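Local coordinates for protein exopolygalacturonate lyase (Vibrio vulnificus, PDB 5A29) that probably cleaves pectate (polygalacturonate) chains by beta-elimination, as a family 2 polysaccharide lyase that binds manganese, at residues E316-F328 / I378-G390. Residues are numbered along the deposited sequence; the frame is centred on the assembly and turned at random.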
loop_
_atom_site.group_PDB
_atom_site.type_symbol
_atom_site.label_atom_id
_atom_site.label_comp_id
_atom_site.label_asym_id
_atom_site.label_seq_id
_atom_site.Cartn_x
_atom_site.Cartn_y
_atom_site.Cartn_z
ATOM N N GLU A 316 5.989 3.294 32.105
ATOM C CA GLU A 316 5.000 4.310 32.407
ATOM C C GLU A 316 3.547 3.900 32.132
ATOM O O GLU A 316 2.665 4.287 32.856
ATOM C CB GLU A 316 5.297 5.627 31.662
ATOM C CG GLU A 316 6.624 6.268 32.052
ATOM C CD GLU A 316 7.861 5.573 31.466
ATOM O OE1 GLU A 316 7.753 4.917 30.375
ATOM O OE2 GLU A 316 8.971 5.681 32.083
ATOM N N LEU A 317 3.287 3.107 31.096
ATOM C CA LEU A 317 1.897 2.924 30.634
ATOM C C LEU A 317 1.259 1.605 31.002
ATOM O O LEU A 317 0.049 1.500 30.950
ATOM C CB LEU A 317 1.818 3.127 29.084
ATOM C CG LEU A 317 2.123 4.547 28.594
ATOM C CD1 LEU A 317 1.930 4.564 27.101
ATOM C CD2 LEU A 317 1.184 5.537 29.274
ATOM N N GLY A 318 2.044 0.573 31.318
ATOM C CA GLY A 318 1.435 -0.687 31.783
ATOM C C GLY A 318 1.033 -1.614 30.646
ATOM O O GLY A 318 1.662 -1.603 29.592
ATOM N N ASN A 319 -0.060 -2.359 30.851
ATOM C CA ASN A 319 -0.442 -3.442 29.985
ATOM C C ASN A 319 -0.864 -2.957 28.572
ATOM O O ASN A 319 -0.836 -3.774 27.668
ATOM C CB ASN A 319 -1.684 -4.130 30.583
ATOM C CG ASN A 319 -1.350 -4.948 31.831
ATOM O OD1 ASN A 319 -0.184 -5.145 32.174
ATOM N ND2 ASN A 319 -2.366 -5.490 32.444
ATOM N N ILE A 320 -1.315 -1.688 28.435
ATOM C CA ILE A 320 -1.656 -1.187 27.037
ATOM C C ILE A 320 -0.391 -1.225 26.144
ATOM O O ILE A 320 -0.498 -1.333 24.910
ATOM C CB ILE A 320 -2.383 0.173 27.057
ATOM C CG1 ILE A 320 -3.038 0.490 25.666
ATOM C CG2 ILE A 320 -1.415 1.310 27.441
ATOM C CD1 ILE A 320 -4.119 -0.522 25.238
ATOM N N ALA A 321 0.819 -1.130 26.750
ATOM C CA ALA A 321 2.043 -1.007 25.943
ATOM C C ALA A 321 2.449 -2.372 25.402
ATOM O O ALA A 321 3.384 -3.008 25.929
ATOM C CB ALA A 321 3.222 -0.373 26.756
ATOM N N ARG A 322 1.785 -2.811 24.318
ATOM C CA ARG A 322 2.182 -3.979 23.573
ATOM C C ARG A 322 2.088 -3.548 22.113
ATOM O O ARG A 322 1.278 -2.676 21.785
ATOM C CB ARG A 322 1.214 -5.179 23.827
ATOM C CG ARG A 322 1.265 -5.702 25.307
ATOM C CD ARG A 322 2.665 -6.237 25.677
ATOM N NE ARG A 322 2.669 -6.776 27.058
ATOM C CZ ARG A 322 2.717 -6.073 28.194
ATOM N NH1 ARG A 322 2.883 -4.741 28.231
ATOM N NH2 ARG A 322 2.630 -6.742 29.362
ATOM N N GLU A 323 2.813 -4.220 21.261
ATOM C CA GLU A 323 3.016 -3.696 19.858
ATOM C C GLU A 323 1.723 -3.487 19.081
ATOM O O GLU A 323 1.607 -2.517 18.274
ATOM C CB GLU A 323 3.953 -4.608 19.073
ATOM C CG GLU A 323 5.385 -4.524 19.642
ATOM C CD GLU A 323 6.342 -5.491 18.976
ATOM O OE1 GLU A 323 6.268 -5.728 17.712
ATOM O OE2 GLU A 323 7.254 -5.994 19.672
ATOM N N GLY A 324 0.775 -4.424 19.249
ATOM C CA GLY A 324 -0.503 -4.291 18.483
ATOM C C GLY A 324 -1.318 -3.101 18.885
ATOM O O GLY A 324 -2.131 -2.614 18.096
ATOM N N ASN A 325 -1.124 -2.585 20.098
ATOM C CA ASN A 325 -1.891 -1.448 20.561
ATOM C C ASN A 325 -1.283 -0.092 20.209
ATOM O O ASN A 325 -1.948 0.933 20.433
ATOM C CB ASN A 325 -2.106 -1.491 22.083
ATOM C CG ASN A 325 -2.794 -2.793 22.500
ATOM O OD1 ASN A 325 -3.881 -3.103 21.994
ATOM N ND2 ASN A 325 -2.156 -3.558 23.378
ATOM N N VAL A 326 -0.143 -0.083 19.557
ATOM C CA VAL A 326 0.441 1.231 19.110
ATOM C C VAL A 326 -0.190 1.683 17.755
ATOM O O VAL A 326 -0.090 0.947 16.761
ATOM C CB VAL A 326 1.947 1.081 18.923
ATOM C CG1 VAL A 326 2.568 2.364 18.319
ATOM C CG2 VAL A 326 2.620 0.780 20.298
ATOM N N LEU A 327 -0.851 2.823 17.754
ATOM C CA LEU A 327 -1.543 3.294 16.554
ATOM C C LEU A 327 -0.807 4.596 16.027
ATOM O O LEU A 327 -1.396 5.365 15.284
ATOM C CB LEU A 327 -2.998 3.651 16.834
ATOM C CG LEU A 327 -3.762 2.430 17.424
ATOM C CD1 LEU A 327 -5.236 2.814 17.497
ATOM C CD2 LEU A 327 -3.605 1.226 16.514
ATOM N N PHE A 328 0.434 4.799 16.407
ATOM C CA PHE A 328 1.219 5.950 15.851
ATOM C C PHE A 328 2.434 5.396 15.178
ATOM O O PHE A 328 2.563 4.167 14.892
ATOM C CB PHE A 328 1.542 6.975 16.959
ATOM C CG PHE A 328 2.143 6.331 18.238
ATOM C CD1 PHE A 328 1.313 5.860 19.275
ATOM C CD2 PHE A 328 3.522 6.189 18.387
ATOM C CE1 PHE A 328 1.846 5.225 20.431
ATOM C CE2 PHE A 328 4.071 5.541 19.520
ATOM C CZ PHE A 328 3.223 5.043 20.543
ATOM N N ILE A 378 -4.843 14.048 13.479
ATOM C CA ILE A 378 -4.959 12.681 14.034
ATOM C C ILE A 378 -3.940 12.628 15.207
ATOM O O ILE A 378 -2.738 12.844 14.971
ATOM C CB ILE A 378 -4.591 11.602 13.003
ATOM C CG1 ILE A 378 -5.428 11.681 11.695
ATOM C CG2 ILE A 378 -4.704 10.171 13.632
ATOM C CD1 ILE A 378 -6.840 11.880 11.995
ATOM N N LYS A 379 -4.407 12.429 16.432
ATOM C CA LYS A 379 -3.492 12.288 17.608
ATOM C C LYS A 379 -2.739 10.957 17.601
ATOM O O LYS A 379 -3.317 9.936 17.177
ATOM C CB LYS A 379 -4.350 12.342 18.884
ATOM C CG LYS A 379 -5.006 13.700 19.042
ATOM C CD LYS A 379 -5.872 13.711 20.288
ATOM C CE LYS A 379 -7.240 13.114 19.971
ATOM N NZ LYS A 379 -8.321 13.802 20.738
ATOM N N PRO A 380 -1.486 10.925 18.167
ATOM C CA PRO A 380 -0.748 9.664 18.319
ATOM C C PRO A 380 -1.232 8.925 19.593
ATOM O O PRO A 380 -0.952 9.344 20.741
ATOM C CB PRO A 380 0.731 10.121 18.484
ATOM C CG PRO A 380 0.604 11.469 19.170
ATOM C CD PRO A 380 -0.672 12.099 18.598
ATOM N N ILE A 381 -1.895 7.783 19.388
ATOM C CA ILE A 381 -2.575 7.166 20.486
ATOM C C ILE A 381 -2.292 5.666 20.553
ATOM O O ILE A 381 -1.853 5.042 19.560
ATOM C CB ILE A 381 -4.138 7.357 20.363
ATOM C CG1 ILE A 381 -4.705 6.713 19.050
ATOM C CG2 ILE A 381 -4.557 8.802 20.597
ATOM C CD1 ILE A 381 -6.193 6.341 19.209
ATOM N N PHE A 382 -2.549 5.108 21.737
ATOM C CA PHE A 382 -2.708 3.629 21.856
ATOM C C PHE A 382 -4.195 3.261 21.697
ATOM O O PHE A 382 -5.060 4.159 21.707
ATOM C CB PHE A 382 -2.226 3.169 23.271
ATOM C CG PHE A 382 -0.718 3.245 23.448
ATOM C CD1 PHE A 382 -0.117 4.450 23.846
ATOM C CD2 PHE A 382 0.098 2.133 23.253
ATOM C CE1 PHE A 382 1.279 4.528 24.025
ATOM C CE2 PHE A 382 1.500 2.227 23.405
ATOM C CZ PHE A 382 2.079 3.459 23.777
ATOM N N SER A 383 -4.490 1.940 21.485
ATOM C CA SER A 383 -5.833 1.505 21.116
ATOM C C SER A 383 -6.841 1.712 22.261
ATOM O O SER A 383 -8.030 1.663 22.042
ATOM C CB SER A 383 -5.793 0.019 20.709
ATOM O OG SER A 383 -5.315 -0.671 21.887
ATOM N N ASP A 384 -6.382 1.963 23.497
ATOM C CA ASP A 384 -7.318 2.356 24.591
ATOM C C ASP A 384 -7.588 3.870 24.609
ATOM O O ASP A 384 -8.408 4.343 25.404
ATOM C CB ASP A 384 -6.731 1.991 25.950
ATOM C CG ASP A 384 -5.550 2.897 26.335
ATOM O OD1 ASP A 384 -4.936 3.484 25.440
ATOM O OD2 ASP A 384 -5.207 3.016 27.528
ATOM N N GLY A 385 -6.985 4.618 23.676
ATOM C CA GLY A 385 -7.246 6.077 23.620
ATOM C C GLY A 385 -6.198 6.952 24.315
ATOM O O GLY A 385 -6.257 8.177 24.200
ATOM N N THR A 386 -5.231 6.334 24.998
ATOM C CA THR A 386 -4.189 7.090 25.710
ATOM C C THR A 386 -3.359 7.807 24.628
ATOM O O THR A 386 -2.826 7.152 23.736
ATOM C CB THR A 386 -3.228 6.178 26.477
ATOM O OG1 THR A 386 -3.961 5.496 27.481
ATOM C CG2 THR A 386 -2.142 7.021 27.211
ATOM N N SER A 387 -3.179 9.114 24.792
ATOM C CA SER A 387 -2.401 9.930 23.826
ATOM C C SER A 387 -0.967 10.194 24.347
ATOM O O SER A 387 -0.743 10.463 25.530
ATOM C CB SER A 387 -3.150 11.245 23.579
ATOM O OG SER A 387 -2.348 12.123 22.775
ATOM N N ILE A 388 0.020 10.113 23.476
ATOM C CA ILE A 388 1.340 10.571 23.852
ATOM C C ILE A 388 1.684 11.891 23.160
ATOM O O ILE A 388 2.871 12.223 23.048
ATOM C CB ILE A 388 2.417 9.523 23.511
ATOM C CG1 ILE A 388 2.551 9.294 21.985
ATOM C CG2 ILE A 388 2.047 8.224 24.204
ATOM C CD1 ILE A 388 3.784 8.486 21.594
ATOM N N GLU A 389 0.669 12.572 22.656
ATOM C CA GLU A 389 0.845 13.830 21.911
ATOM C C GLU A 389 1.777 14.810 22.684
ATOM O O GLU A 389 1.467 15.211 23.812
ATOM C CB GLU A 389 -0.531 14.501 21.683
ATOM C CG GLU A 389 -0.419 15.683 20.719
ATOM C CD GLU A 389 -1.722 16.409 20.469
ATOM O OE1 GLU A 389 -2.776 16.036 21.030
ATOM O OE2 GLU A 389 -1.678 17.453 19.775
ATOM N N GLY A 390 2.906 15.179 22.082
ATOM C CA GLY A 390 3.755 16.218 22.689
ATOM C C GLY A 390 4.717 15.687 23.739
ATOM O O GLY A 390 5.512 16.442 24.261
HETATM O O HOH W 1 -2.419 7.415 16.251
#
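F328 presents its ring edge to the face of F382: the centroids lie 5.2 Å apart and the planes meet at 78°, a T-shaped pair. Both faces of the F328 ring are covered by aliphatic groups, V326 CG1 over the centre of one and, on the opposite face, I388 CD1 in a CH-pi contact 3.7 Å from the centroid. V326 CG2 lies 3.6 Å from F382 CE2, so the two methyls of V326 serve different rings. I320 CG1 packs against F382 CB and lies 3.5 Å from D384 CG.

The backbones meet in a single beta bridge, V326 with F382, with CA atoms 4.8 Å apart. L327 N donates to I381 O at 3.0 Å, almost in line with the carbonyl, while S383 N approaches N325 O in the carbonyl plane, on a lone pair. The hydroxyl of S383 adds a third bond, OG to N325 OD1 at 2.8 Å, from above the amide plane; the S383 chi1 of 60° places OG between backbone N and carbonyl carbon, facing N325. N325 is held in turn by ND2, which donates to I320 O and also bonds P223 O outside the two segments. Within 378-390, a type I turn from F382 to G385 and an Asx turn, D384 OD1 accepting from T386 N at 2.9 Å, shape the loop.

Residues 316-328 begin in the last turn of helix 308-317, whose F313 makes a second edge-to-face pair with F382, and meet the loop following strand 377-378, with helix 353-370 touching L327 through F366 and I381 through L369.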